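PDB 1WX1: nicotinate-nucleotide--dimethylbenzimidazole phosphoribosyltransferase from Thermus thermophilus HB8, which probably catalyses the transfer of phosphoribose from nicotinate mononucleotide to 5,6-dimethylbenzimidazole, giving alpha-ribazole 5'-phosphate and nicotinate for cobalamin biosynthesis. Local coordinates for residues Pro253-Ala258 with His285-Leu290; Leu245-Asp250 with Asp270-Gly275; Met74-Leu79 with Gly105-His110; Val96-Val101 with Pro111-Arg116. All coordinates share one frame; numbering follows the deposited sequence.

Contact 1. Residues Pro253-Ala258 with His285-Leu290; sequences PVTAGA and HQLEAL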
loop_
_atom_site.group_PDB
_atom_site.type_symbol
_atom_site.label_atom_id
_atom_site.label_comp_id
_atom_site.label_asym_id
_atom_site.label_seq_id
_atom_site.Cartn_x
_atom_site.Cartn_y
_atom_site.Cartn_z
ATOM N N PRO A 253 1.737 -6.284 18.747
ATOM C CA PRO A 253 0.962 -7.216 19.575
ATOM C C PRO A 253 0.329 -8.333 18.742
ATOM O O PRO A 253 0.351 -9.501 19.132
ATOM C CB PRO A 253 -0.084 -6.308 20.232
ATOM C CG PRO A 253 0.625 -4.974 20.304
ATOM C CD PRO A 253 1.260 -4.901 18.934
ATOM N N VAL A 254 -0.232 -7.981 17.589
ATOM C CA VAL A 254 -0.846 -8.993 16.728
ATOM C C VAL A 254 0.194 -10.007 16.258
ATOM O O VAL A 254 -0.056 -11.209 16.238
ATOM C CB VAL A 254 -1.534 -8.346 15.495
ATOM C CG1 VAL A 254 -1.851 -9.414 14.441
ATOM C CG2 VAL A 254 -2.828 -7.654 15.941
ATOM N N THR A 255 1.367 -9.516 15.884
ATOM C CA THR A 255 2.424 -10.393 15.413
ATOM C C THR A 255 2.953 -11.261 16.548
ATOM O O THR A 255 3.424 -12.364 16.313
ATOM C CB THR A 255 3.551 -9.570 14.756
ATOM O OG1 THR A 255 2.987 -8.805 13.684
ATOM C CG2 THR A 255 4.634 -10.485 14.175
ATOM N N ALA A 256 2.865 -10.774 17.785
ATOM C CA ALA A 256 3.301 -11.580 18.924
ATOM C C ALA A 256 2.336 -12.767 19.008
ATOM O O ALA A 256 2.737 -13.893 19.309
ATOM C CB ALA A 256 3.251 -10.758 20.216
ATOM N N GLY A 257 1.057 -12.505 18.746
ATOM C CA GLY A 257 0.069 -13.569 18.772
ATOM C C GLY A 257 0.362 -14.579 17.669
ATOM O O GLY A 257 0.229 -15.787 17.860
ATOM N N ALA A 258 0.764 -14.085 16.503
ATOM C CA ALA A 258 1.081 -14.972 15.384
ATOM C C ALA A 258 2.292 -15.855 15.705
ATOM O O ALA A 258 2.346 -17.014 15.293
ATOM C CB ALA A 258 1.350 -14.153 14.130
ATOM N N HIS A 285 12.021 -7.296 14.505
ATOM C CA HIS A 285 12.607 -8.539 14.995
ATOM C C HIS A 285 11.664 -9.710 14.780
ATOM O O HIS A 285 12.092 -10.805 14.411
ATOM C CB HIS A 285 12.939 -8.427 16.485
ATOM C CG HIS A 285 14.020 -7.440 16.785
ATOM N ND1 HIS A 285 15.311 -7.589 16.324
ATOM C CD2 HIS A 285 14.004 -6.286 17.494
ATOM C CE1 HIS A 285 16.044 -6.571 16.737
ATOM N NE2 HIS A 285 15.274 -5.765 17.449
ATOM N N GLN A 286 10.378 -9.480 15.020
ATOM C CA GLN A 286 9.379 -10.525 14.843
ATOM C C GLN A 286 9.286 -10.942 13.379
ATOM O O GLN A 286 9.246 -12.133 13.066
ATOM C CB GLN A 286 8.008 -10.030 15.300
ATOM C CG GLN A 286 7.926 -9.656 16.771
ATOM C CD GLN A 286 6.586 -9.045 17.105
ATOM O OE1 GLN A 286 6.082 -8.222 16.353
ATOM N NE2 GLN A 286 6.009 -9.438 18.233
ATOM N N LEU A 287 9.228 -9.954 12.493
ATOM C CA LEU A 287 9.127 -10.221 11.066
ATOM C C LEU A 287 10.375 -10.930 10.548
ATOM O O LEU A 287 10.286 -11.785 9.664
ATOM C CB LEU A 287 8.887 -8.922 10.297
ATOM C CG LEU A 287 7.533 -8.251 10.572
ATOM C CD1 LEU A 287 7.388 -7.037 9.685
ATOM C CD2 LEU A 287 6.392 -9.237 10.312
ATOM N N GLU A 288 11.535 -10.580 11.094
ATOM C CA GLU A 288 12.778 -11.230 10.684
ATOM C C GLU A 288 12.750 -12.687 11.148
ATOM O O GLU A 288 13.146 -13.587 10.411
ATOM C CB GLU A 288 13.992 -10.501 11.277
ATOM C CG GLU A 288 14.264 -9.145 10.637
ATOM C CD GLU A 288 14.681 -9.257 9.168
ATOM O OE1 GLU A 288 15.782 -9.778 8.883
ATOM O OE2 GLU A 288 13.906 -8.828 8.291
ATOM N N ALA A 289 12.264 -12.922 12.363
ATOM C CA ALA A 289 12.184 -14.278 12.893
ATOM C C ALA A 289 11.246 -15.123 12.033
ATOM O O ALA A 289 11.442 -16.332 11.871
ATOM C CB ALA A 289 11.686 -14.251 14.339
ATOM N N LEU A 290 10.223 -14.478 11.482
ATOM C CA LEU A 290 9.255 -15.168 10.638
ATOM C C LEU A 290 9.730 -15.210 9.188
ATOM O O LEU A 290 9.192 -15.960 8.378
ATOM C CB LEU A 290 7.893 -14.466 10.717
ATOM C CG LEU A 290 7.084 -14.702 12.000
ATOM C CD1 LEU A 290 5.991 -13.654 12.131
ATOM C CD2 LEU A 290 6.499 -16.101 11.986
#

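Contact 2. Residues Leu245-Asp250 with Asp270-Gly275; sequences LPLVLD and DHLFAG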
loop_
_atom_site.group_PDB
_atom_site.type_symbol
_atom_site.label_atom_id
_atom_site.label_comp_id
_atom_site.label_asym_id
_atom_site.label_seq_id
_atom_site.Cartn_x
_atom_site.Cartn_y
_atom_site.Cartn_z
ATOM N N LEU A 245 -6.735 -20.261 4.463
ATOM C CA LEU A 245 -6.788 -18.876 4.003
ATOM C C LEU A 245 -5.491 -18.095 4.128
ATOM O O LEU A 245 -4.626 -18.429 4.939
ATOM C CB LEU A 245 -7.848 -18.098 4.785
ATOM C CG LEU A 245 -9.322 -18.469 4.695
ATOM C CD1 LEU A 245 -10.126 -17.423 5.455
ATOM C CD2 LEU A 245 -9.761 -18.513 3.243
ATOM N N PRO A 246 -5.338 -17.043 3.308
ATOM C CA PRO A 246 -4.126 -16.226 3.394
ATOM C C PRO A 246 -4.346 -15.475 4.709
ATOM O O PRO A 246 -5.466 -15.035 4.984
ATOM C CB PRO A 246 -4.244 -15.277 2.202
ATOM C CG PRO A 246 -5.197 -15.971 1.266
ATOM C CD PRO A 246 -6.191 -16.610 2.188
ATOM N N LEU A 247 -3.302 -15.332 5.515
ATOM C CA LEU A 247 -3.416 -14.641 6.797
ATOM C C LEU A 247 -2.562 -13.381 6.776
ATOM O O LEU A 247 -1.405 -13.425 6.365
ATOM C CB LEU A 247 -2.951 -15.571 7.922
ATOM C CG LEU A 247 -3.575 -16.969 7.872
ATOM C CD1 LEU A 247 -2.938 -17.855 8.932
ATOM C CD2 LEU A 247 -5.082 -16.874 8.074
ATOM N N VAL A 248 -3.124 -12.266 7.234
ATOM C CA VAL A 248 -2.399 -11.001 7.224
ATOM C C VAL A 248 -2.047 -10.503 8.625
ATOM O O VAL A 248 -2.907 -10.413 9.509
ATOM C CB VAL A 248 -3.219 -9.907 6.504
ATOM C CG1 VAL A 248 -2.356 -8.673 6.279
ATOM C CG2 VAL A 248 -3.756 -10.445 5.182
ATOM N N LEU A 249 -0.774 -10.179 8.813
ATOM C CA LEU A 249 -0.276 -9.685 10.093
ATOM C C LEU A 249 -0.449 -8.184 10.215
ATOM O O LEU A 249 -0.348 -7.456 9.223
ATOM C CB LEU A 249 1.220 -9.992 10.245
ATOM C CG LEU A 249 1.666 -11.451 10.298
ATOM C CD1 LEU A 249 3.192 -11.503 10.357
ATOM C CD2 LEU A 249 1.050 -12.133 11.514
ATOM N N ASP A 250 -0.714 -7.730 11.435
ATOM C CA ASP A 250 -0.835 -6.310 11.704
ATOM C C ASP A 250 0.449 -5.876 12.415
ATOM O O ASP A 250 1.552 -6.179 11.948
ATOM C CB ASP A 250 -2.061 -6.007 12.577
ATOM C CG ASP A 250 -2.289 -4.513 12.752
ATOM O OD1 ASP A 250 -2.123 -3.783 11.755
ATOM O OD2 ASP A 250 -2.636 -4.067 13.872
ATOM N N ASP A 270 3.819 -20.367 6.420
ATOM C CA ASP A 270 3.637 -20.302 4.965
ATOM C C ASP A 270 2.358 -19.584 4.541
ATOM O O ASP A 270 2.215 -19.198 3.381
ATOM C CB ASP A 270 3.637 -21.711 4.362
ATOM C CG ASP A 270 4.929 -22.446 4.617
ATOM O OD1 ASP A 270 6.002 -21.836 4.422
ATOM O OD2 ASP A 270 4.868 -23.629 5.010
ATOM N N HIS A 271 1.437 -19.398 5.480
ATOM C CA HIS A 271 0.174 -18.723 5.186
ATOM C C HIS A 271 0.174 -17.254 5.592
ATOM O O HIS A 271 -0.796 -16.536 5.329
ATOM C CB HIS A 271 -0.981 -19.417 5.912
ATOM C CG HIS A 271 -1.393 -20.716 5.298
ATOM N ND1 HIS A 271 -2.662 -20.934 4.803
ATOM C CD2 HIS A 271 -0.715 -21.874 5.113
ATOM C CE1 HIS A 271 -2.747 -22.168 4.340
ATOM N NE2 HIS A 271 -1.577 -22.760 4.518
ATOM N N LEU A 272 1.254 -16.815 6.234
ATOM C CA LEU A 272 1.360 -15.438 6.712
ATOM C C LEU A 272 1.915 -14.417 5.729
ATOM O O LEU A 272 2.864 -14.685 4.989
ATOM C CB LEU A 272 2.224 -15.376 7.979
ATOM C CG LEU A 272 1.771 -16.099 9.250
ATOM C CD1 LEU A 272 2.804 -15.868 10.359
ATOM C CD2 LEU A 272 0.401 -15.589 9.671
ATOM N N PHE A 273 1.311 -13.233 5.753
ATOM C CA PHE A 273 1.723 -12.108 4.932
ATOM C C PHE A 273 1.847 -10.923 5.884
ATOM O O PHE A 273 0.910 -10.624 6.634
ATOM C CB PHE A 273 0.669 -11.813 3.863
ATOM C CG PHE A 273 0.572 -12.879 2.808
ATOM C CD1 PHE A 273 1.328 -12.789 1.640
ATOM C CD2 PHE A 273 -0.230 -13.997 3.006
ATOM C CE1 PHE A 273 1.282 -13.803 0.679
ATOM C CE2 PHE A 273 -0.284 -15.019 2.056
ATOM C CZ PHE A 273 0.477 -14.920 0.890
ATOM N N ALA A 274 2.994 -10.256 5.871
ATOM C CA ALA A 274 3.188 -9.112 6.752
ATOM C C ALA A 274 2.561 -7.874 6.127
ATOM O O ALA A 274 3.062 -7.345 5.128
ATOM C CB ALA A 274 4.678 -8.885 7.011
ATOM N N GLY A 275 1.457 -7.420 6.716
ATOM C CA GLY A 275 0.768 -6.249 6.202
ATOM C C GLY A 275 1.619 -4.993 6.178
ATOM O O GLY A 275 1.678 -4.293 5.167
#

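Contact 3. Residues Met74-Leu79 with Gly105-His110; sequences MVLNFL and GELPDH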
loop_
_atom_site.group_PDB
_atom_site.type_symbol
_atom_site.label_atom_id
_atom_site.label_comp_id
_atom_site.label_asym_id
_atom_site.label_seq_id
_atom_site.Cartn_x
_atom_site.Cartn_y
_atom_site.Cartn_z
ATOM N N MET A 74 -12.816 1.889 23.616
ATOM C CA MET A 74 -12.463 1.699 22.217
ATOM C C MET A 74 -13.266 0.561 21.606
ATOM O O MET A 74 -13.602 0.608 20.426
ATOM C CB MET A 74 -10.959 1.454 22.062
ATOM C CG MET A 74 -10.143 2.738 22.115
ATOM S SD MET A 74 -10.622 3.908 20.806
ATOM C CE MET A 74 -10.198 2.953 19.330
ATOM N N VAL A 75 -13.581 -0.461 22.401
ATOM C CA VAL A 75 -14.394 -1.557 21.888
ATOM C C VAL A 75 -15.748 -0.979 21.488
ATOM O O VAL A 75 -16.279 -1.293 20.425
ATOM C CB VAL A 75 -14.609 -2.668 22.937
ATOM C CG1 VAL A 75 -15.742 -3.597 22.489
ATOM C CG2 VAL A 75 -13.324 -3.477 23.093
ATOM N N LEU A 76 -16.302 -0.127 22.344
ATOM C CA LEU A 76 -17.582 0.498 22.040
ATOM C C LEU A 76 -17.432 1.342 20.772
ATOM O O LEU A 76 -18.331 1.383 19.940
ATOM C CB LEU A 76 -18.037 1.370 23.214
ATOM C CG LEU A 76 -18.444 0.581 24.463
ATOM C CD1 LEU A 76 -18.745 1.547 25.603
ATOM C CD2 LEU A 76 -19.661 -0.280 24.157
ATOM N N ASN A 77 -16.285 2.002 20.632
ATOM C CA ASN A 77 -16.009 2.832 19.459
ATOM C C ASN A 77 -16.043 1.929 18.219
ATOM O O ASN A 77 -16.607 2.309 17.190
ATOM C CB ASN A 77 -14.629 3.498 19.601
ATOM C CG ASN A 77 -14.433 4.688 18.657
ATOM O OD1 ASN A 77 -13.307 5.174 18.483
ATOM N ND2 ASN A 77 -15.518 5.168 18.064
ATOM N N PHE A 78 -15.446 0.738 18.326
ATOM C CA PHE A 78 -15.432 -0.229 17.219
ATOM C C PHE A 78 -16.863 -0.581 16.824
ATOM O O PHE A 78 -17.199 -0.617 15.642
ATOM C CB PHE A 78 -14.744 -1.548 17.618
ATOM C CG PHE A 78 -13.271 -1.429 17.912
ATOM C CD1 PHE A 78 -12.654 -2.341 18.771
ATOM C CD2 PHE A 78 -12.507 -0.406 17.359
ATOM C CE1 PHE A 78 -11.294 -2.240 19.068
ATOM C CE2 PHE A 78 -11.146 -0.297 17.648
ATOM C CZ PHE A 78 -10.544 -1.212 18.512
ATOM N N LEU A 79 -17.699 -0.857 17.821
ATOM C CA LEU A 79 -19.085 -1.233 17.563
ATOM C C LEU A 79 -19.915 -0.086 16.994
ATOM O O LEU A 79 -20.957 -0.311 16.382
ATOM C CB LEU A 79 -19.738 -1.763 18.846
ATOM C CG LEU A 79 -19.045 -2.973 19.489
ATOM C CD1 LEU A 79 -19.829 -3.411 20.726
ATOM C CD2 LEU A 79 -18.948 -4.120 18.484
ATOM N N GLY A 105 -15.195 -4.649 32.644
ATOM C CA GLY A 105 -16.479 -3.994 32.442
ATOM C C GLY A 105 -17.396 -4.748 31.499
ATOM O O GLY A 105 -16.949 -5.609 30.745
ATOM N N GLU A 106 -18.681 -4.414 31.520
ATOM C CA GLU A 106 -19.652 -5.097 30.670
ATOM C C GLU A 106 -19.841 -4.450 29.306
ATOM O O GLU A 106 -19.657 -3.242 29.137
ATOM C CB GLU A 106 -21.009 -5.174 31.375
ATOM C CG GLU A 106 -20.948 -5.746 32.773
ATOM C CD GLU A 106 -22.326 -5.958 33.363
ATOM O OE1 GLU A 106 -23.223 -5.131 33.086
ATOM O OE2 GLU A 106 -22.506 -6.946 34.111
ATOM N N LEU A 107 -20.222 -5.271 28.332
ATOM C CA LEU A 107 -20.462 -4.802 26.974
ATOM C C LEU A 107 -21.856 -5.248 26.545
ATOM O O LEU A 107 -22.352 -6.270 27.008
ATOM C CB LEU A 107 -19.417 -5.385 26.015
ATOM C CG LEU A 107 -17.974 -4.875 26.134
ATOM C CD1 LEU A 107 -17.043 -5.756 25.310
ATOM C CD2 LEU A 107 -17.896 -3.435 25.653
ATOM N N PRO A 108 -22.506 -4.483 25.656
ATOM C CA PRO A 108 -23.850 -4.848 25.193
ATOM C C PRO A 108 -23.802 -5.922 24.110
ATOM O O PRO A 108 -22.808 -6.037 23.396
ATOM C CB PRO A 108 -24.390 -3.532 24.653
ATOM C CG PRO A 108 -23.149 -2.918 24.034
ATOM C CD PRO A 108 -22.086 -3.184 25.092
ATOM N N ASP A 109 -24.865 -6.717 24.003
ATOM C CA ASP A 109 -24.943 -7.735 22.965
ATOM C C ASP A 109 -24.937 -6.977 21.634
ATOM O O ASP A 109 -25.647 -5.985 21.480
ATOM C CB ASP A 109 -26.242 -8.532 23.094
ATOM C CG ASP A 109 -26.240 -9.466 24.289
ATOM O OD1 ASP A 109 -27.327 -9.951 24.655
ATOM O OD2 ASP A 109 -25.153 -9.726 24.855
ATOM N N HIS A 110 -24.142 -7.444 20.677
ATOM C CA HIS A 110 -24.045 -6.790 19.375
ATOM C C HIS A 110 -23.673 -7.844 18.329
ATOM O O HIS A 110 -22.856 -8.720 18.589
ATOM C CB HIS A 110 -22.984 -5.683 19.455
ATOM C CG HIS A 110 -22.875 -4.846 18.217
ATOM N ND1 HIS A 110 -22.393 -5.338 17.026
ATOM C CD2 HIS A 110 -23.175 -3.544 17.998
ATOM C CE1 HIS A 110 -22.399 -4.373 16.121
ATOM N NE2 HIS A 110 -22.868 -3.276 16.686
#

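Contact 4. Residues Val96-Val101 with Pro111-Arg116; sequences VYVLDV and PGLLKR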
loop_
_atom_site.group_PDB
_atom_site.type_symbol
_atom_site.label_atom_id
_atom_site.label_comp_id
_atom_site.label_asym_id
_atom_site.label_seq_id
_atom_site.Cartn_x
_atom_site.Cartn_y
_atom_site.Cartn_z
ATOM N N VAL A 96 -15.595 -6.392 9.871
ATOM C CA VAL A 96 -14.960 -6.179 11.162
ATOM C C VAL A 96 -15.702 -6.935 12.252
ATOM O O VAL A 96 -16.910 -6.782 12.413
ATOM C CB VAL A 96 -14.923 -4.678 11.551
ATOM C CG1 VAL A 96 -14.332 -4.517 12.951
ATOM C CG2 VAL A 96 -14.090 -3.890 10.543
ATOM N N TYR A 97 -14.979 -7.776 12.982
ATOM C CA TYR A 97 -15.564 -8.524 14.089
ATOM C C TYR A 97 -14.761 -8.174 15.325
ATOM O O TYR A 97 -13.545 -7.995 15.243
ATOM C CB TYR A 97 -15.477 -10.037 13.862
ATOM C CG TYR A 97 -16.200 -10.533 12.635
ATOM C CD1 TYR A 97 -15.569 -10.556 11.391
ATOM C CD2 TYR A 97 -17.519 -10.977 12.715
ATOM C CE1 TYR A 97 -16.233 -11.010 10.256
ATOM C CE2 TYR A 97 -18.195 -11.435 11.586
ATOM C CZ TYR A 97 -17.545 -11.449 10.361
ATOM O OH TYR A 97 -18.209 -11.895 9.248
ATOM N N VAL A 98 -15.433 -8.072 16.467
ATOM C CA VAL A 98 -14.756 -7.757 17.719
ATOM C C VAL A 98 -14.940 -8.931 18.676
ATOM O O VAL A 98 -16.020 -9.509 18.763
ATOM C CB VAL A 98 -15.335 -6.478 18.371
ATOM C CG1 VAL A 98 -14.565 -6.149 19.648
ATOM C CG2 VAL A 98 -15.238 -5.309 17.395
ATOM N N LEU A 99 -13.872 -9.285 19.380
ATOM C CA LEU A 99 -13.913 -10.389 20.323
ATOM C C LEU A 99 -13.440 -9.921 21.692
ATOM O O LEU A 99 -12.314 -9.446 21.838
ATOM C CB LEU A 99 -13.012 -11.529 19.835
ATOM C CG LEU A 99 -12.678 -12.645 20.833
ATOM C CD1 LEU A 99 -13.929 -13.456 21.140
ATOM C CD2 LEU A 99 -11.591 -13.555 20.251
ATOM N N ASP A 100 -14.309 -10.031 22.687
ATOM C CA ASP A 100 -13.942 -9.655 24.047
ATOM C C ASP A 100 -13.529 -10.926 24.777
ATOM O O ASP A 100 -14.363 -11.791 25.034
ATOM C CB ASP A 100 -15.123 -9.019 24.793
ATOM C CG ASP A 100 -14.850 -8.850 26.296
ATOM O OD1 ASP A 100 -15.817 -8.672 27.066
ATOM O OD2 ASP A 100 -13.669 -8.893 26.708
ATOM N N VAL A 101 -12.242 -11.056 25.081
ATOM C CA VAL A 101 -11.774 -12.217 25.829
ATOM C C VAL A 101 -11.300 -11.794 27.214
ATOM O O VAL A 101 -10.914 -12.638 28.017
ATOM C CB VAL A 101 -10.604 -12.970 25.128
ATOM C CG1 VAL A 101 -11.146 -13.846 24.009
ATOM C CG2 VAL A 101 -9.564 -11.981 24.607
ATOM N N PRO A 111 -24.273 -7.774 17.131
ATOM C CA PRO A 111 -23.968 -8.759 16.085
ATOM C C PRO A 111 -22.496 -8.831 15.670
ATOM O O PRO A 111 -22.021 -9.885 15.251
ATOM C CB PRO A 111 -24.887 -8.340 14.935
ATOM C CG PRO A 111 -24.987 -6.847 15.119
ATOM C CD PRO A 111 -25.164 -6.717 16.616
ATOM N N GLY A 112 -21.780 -7.719 15.793
ATOM C CA GLY A 112 -20.376 -7.710 15.419
ATOM C C GLY A 112 -19.445 -7.999 16.585
ATOM O O GLY A 112 -18.223 -7.897 16.456
ATOM N N LEU A 113 -20.019 -8.379 17.721
ATOM C CA LEU A 113 -19.232 -8.665 18.913
ATOM C C LEU A 113 -19.421 -10.077 19.443
ATOM O O LEU A 113 -20.551 -10.551 19.580
ATOM C CB LEU A 113 -19.593 -7.675 20.024
ATOM C CG LEU A 113 -19.008 -7.940 21.414
ATOM C CD1 LEU A 113 -17.499 -7.660 21.418
ATOM C CD2 LEU A 113 -19.716 -7.041 22.424
ATOM N N LEU A 114 -18.309 -10.741 19.746
ATOM C CA LEU A 114 -18.351 -12.078 20.312
ATOM C C LEU A 114 -17.935 -11.886 21.769
ATOM O O LEU A 114 -16.791 -11.516 22.055
ATOM C CB LEU A 114 -17.353 -13.002 19.602
ATOM C CG LEU A 114 -17.718 -14.486 19.536
ATOM C CD1 LEU A 114 -17.826 -14.879 18.074
ATOM C CD2 LEU A 114 -16.676 -15.346 20.212
ATOM N N LYS A 115 -18.860 -12.129 22.688
ATOM C CA LYS A 115 -18.563 -11.959 24.108
ATOM C C LYS A 115 -18.095 -13.263 24.732
ATOM O O LYS A 115 -18.890 -14.164 24.980
ATOM C CB LYS A 115 -19.798 -11.412 24.836
ATOM C CG LYS A 115 -20.252 -10.069 24.267
ATOM C CD LYS A 115 -21.048 -9.226 25.253
ATOM C CE LYS A 115 -22.348 -9.869 25.669
ATOM N NZ LYS A 115 -23.131 -8.940 26.542
ATOM N N ARG A 116 -16.787 -13.357 24.966
ATOM C CA ARG A 116 -16.179 -14.555 25.545
ATOM C C ARG A 116 -15.165 -14.174 26.621
ATOM O O ARG A 116 -14.067 -14.727 26.683
ATOM C CB ARG A 116 -15.480 -15.356 24.444
ATOM C CG ARG A 116 -16.419 -15.835 23.346
ATOM C CD ARG A 116 -17.272 -17.012 23.812
ATOM N NE ARG A 116 -18.172 -17.492 22.764
ATOM C CZ ARG A 116 -19.281 -16.868 22.369
ATOM N NH1 ARG A 116 -19.652 -15.723 22.932
ATOM N NH2 ARG A 116 -20.030 -17.396 21.409
HETATM O O HOH W 1 -17.851 -5.550 14.617
#

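Contact 1. Residues Pro253-Ala258 with His285-Leu290
The amide nitrogen NE2 of Gln-286, lying 3.6 Å from CB of Ala-256, is held by two acceptors: the hydroxyl of Thr-175 and the backbone carbonyl of Phe-252. This is helix-to-helix packing in an alpha/beta fold with a parallel sheet. Helix 252-264 follows strand 247-249, and helix 281-290 runs beside it. The axes of the two short segments come within 10.3 Å, and their directions differ by 30°. The Gln-286 side chain bridges that space. Its chain is extended beyond CG (chi2 174°), which carries the amide across to the other helix. The Gln-286 and Thr-255 side chains meet at a slant. OE1 of Gln-286 meets CB of Thr-255 at 3.3 Å, a contact with carbon and not a polar bond. NE2 also lies 3.4 Å from the backbone N of Ala-256. Both are donors, so the approach is not a hydrogen bond. The two bonds to Thr-175 and Phe-252 fix the rotation of the buried amide. The hydroxyl of Thr-255 is also doubly held, by Gly-251 O and His-283 NE2. At chi1 -58°, OG1 lies beside the backbone N and CG2 is anti to it, which turns the methyl toward Gln-286. It rests 3.6 Å from CB of Gln-286. The contact is buried throughout. Beneath it, Thr-255, Ala-258, Leu-287 and Leu-290 all pack on Leu-249 of the sheet, so both helices cover the same strand. One turn beyond Gln-286, the CD1 methyl of Leu-290 comes to 4.0 Å from CG2 of Thr-255.

Contact 2. Residues Leu245-Asp250 with Asp270-Gly275
Leu-247, Val-248 and Leu-249 pair in parallel register with Leu-272, Phe-273 and Ala-274. These are the two strands of a beta-alpha-beta unit whose crossover is helix 252-264. Strand 272-274 is the outermost here within the chain; beyond it, Ala-274 and Gly-275 make backbone bonds with Leu-295 and Leu-296. Four backbone bonds hold the strands together. Leu-247 N donates to His-271 O, and Phe-273 N returns a bond to Leu-247 O, at 2.8 Å. Leu-249 N then donates to Phe-273 O. The ladder closes with a longer bond of 3.1 Å from Gly-275 N to Leu-249 O.

The one side-chain hydrogen bond lies at the start of the ladder. ND1 of His-271 donates to Leu-245 O over 3.2 Å. The bond is fairly straight, 165° at the hydrogen. The acceptor lies in the ring plane, but ND1 stands above the plane of the carbonyl. Tyr-241 meets the same imidazole edge-to-face.

Apolar contacts differ on the two faces. On one, the CD2 methyl of Leu-272 reaches between its neighbours, 3.8 Å from CB of Leu-247 and 4.0 Å from CD2 of Leu-249. Helix 281-290 covers this side. On the other face are Val-248 and Phe-273, whose ring has a cation-pi partner in Arg-32. An edge of that ring faces Leu-247 O, and its CE2 lies 4.0 Å from CB of Pro-246.

Contact 3. Residues Met74-Leu79 with Gly105-His110
This is an apolar helix-on-loop contact at one edge of the parallel sheet of this alpha/beta fold. Val-75, Leu-76 and Leu-79 of helix 70-79 meet Leu-107, Pro-108 and His-110. The loop joins strand 94-100 to strand 113-115. The contact is partly buried.

Leu-107 is the buried loop residue here. Both of its methyls embrace CG1 of Val-75, with CD1 and CD2 each 3.8 Å from it. The two side chains cross at about a right angle. Val-75 also rests on Val-98 and Ala-53, which ties this packing to the sheet. Further out, the CD2 methyl of Leu-76 touches two loop residues. It lies 3.9 Å from CD2 of Leu-107 and equally far from CD of Pro-108. The loop backbone is tied to the same helix by Glu-106 O, which is hydrogen-bonded to Arg-72 NE.

At the last turn of the helix, Leu-79 and His-110 run antiparallel past one another. CG of His-110 is anti to the backbone N (chi1 -175°), and this torsion sends the ring toward the helix, under the leucine methyl. The ring is also bonded through ND1 to Gly-112 N, which limits its rotation. One ring face receives Leu-79 in a CH-pi contact. The CD2 methyl of Leu-79 sits 4.0 Å from the centroid of the His-110 ring, 13° off the ring normal.

Contact 4. Residues Val96-Val101 with Pro111-Arg116
Leu-99 and Leu-114 run alongside each other in the same direction, on adjacent parallel strands at one edge of the alpha/beta sheet. Strand 113-115 is the outermost strand here within the chain. A loop without helix connects it to strand 94-100. The two leucines are pressed together: CD1 of Leu-99 is only 3.5 Å from CD2 of Leu-114, closer than usual for two methyls. The second torsion of Leu-114 is 119°, away from the staggered values, which suggests some strain. The far side of that CD2 methyl meets Arg-116. It sits over the centre of one face of the guanidinium, 3.6 Å above the plane. The arginine chain bends at chi2 (-75°) and folds back over the leucine. Its NH1 donates to Lys-115 O, while NH2 makes a salt bridge to Glu-145.

On the opposite face, Val-98 and Leu-113 cross at a slant, with CG1 of Val-98 3.7 Å from CD1 of Leu-113. Helix 70-79 covers this pair. Asp-100 points to the same face, and its carboxylate pairs with Lys-117.

The backbone ladder sets this register. Val-98 N donates to Gly-112 O, and Leu-114 N to Val-98 O. Asp-100 N donates to Leu-114 O, and Arg-116 N to Asp-100 O. Gly-112 O takes a second bond, at 3.0 Å, from a water that also donates to Val-96 O at 2.7 Å.

The contacts form two pairs, toward opposite edges of one parallel sheet. Contacts 1 and 2 have centres 11 Å apart and share a buried core. There CB of Ala-258 meets CD2 of Leu-249, and CD2 of Leu-287 lies 3.7 Å from CB of Ala-274. Contacts 3 and 4 are closer still, with centres 8 Å apart. Lys-115 joins them, its NZ 2.7 Å from Asp-109 OD2 in a salt bridge. Centres of contacts in different pairs lie 21 to 27 Å apart. Met-74 and Phe-78 of contact 3 touch the side chain of Glu-304, the predicted proton acceptor; the Val-96 side chain of contact 4 is about 8 Å from it. From contact 2, Asp-250 bonds to Gly-305 N, next to Glu-304.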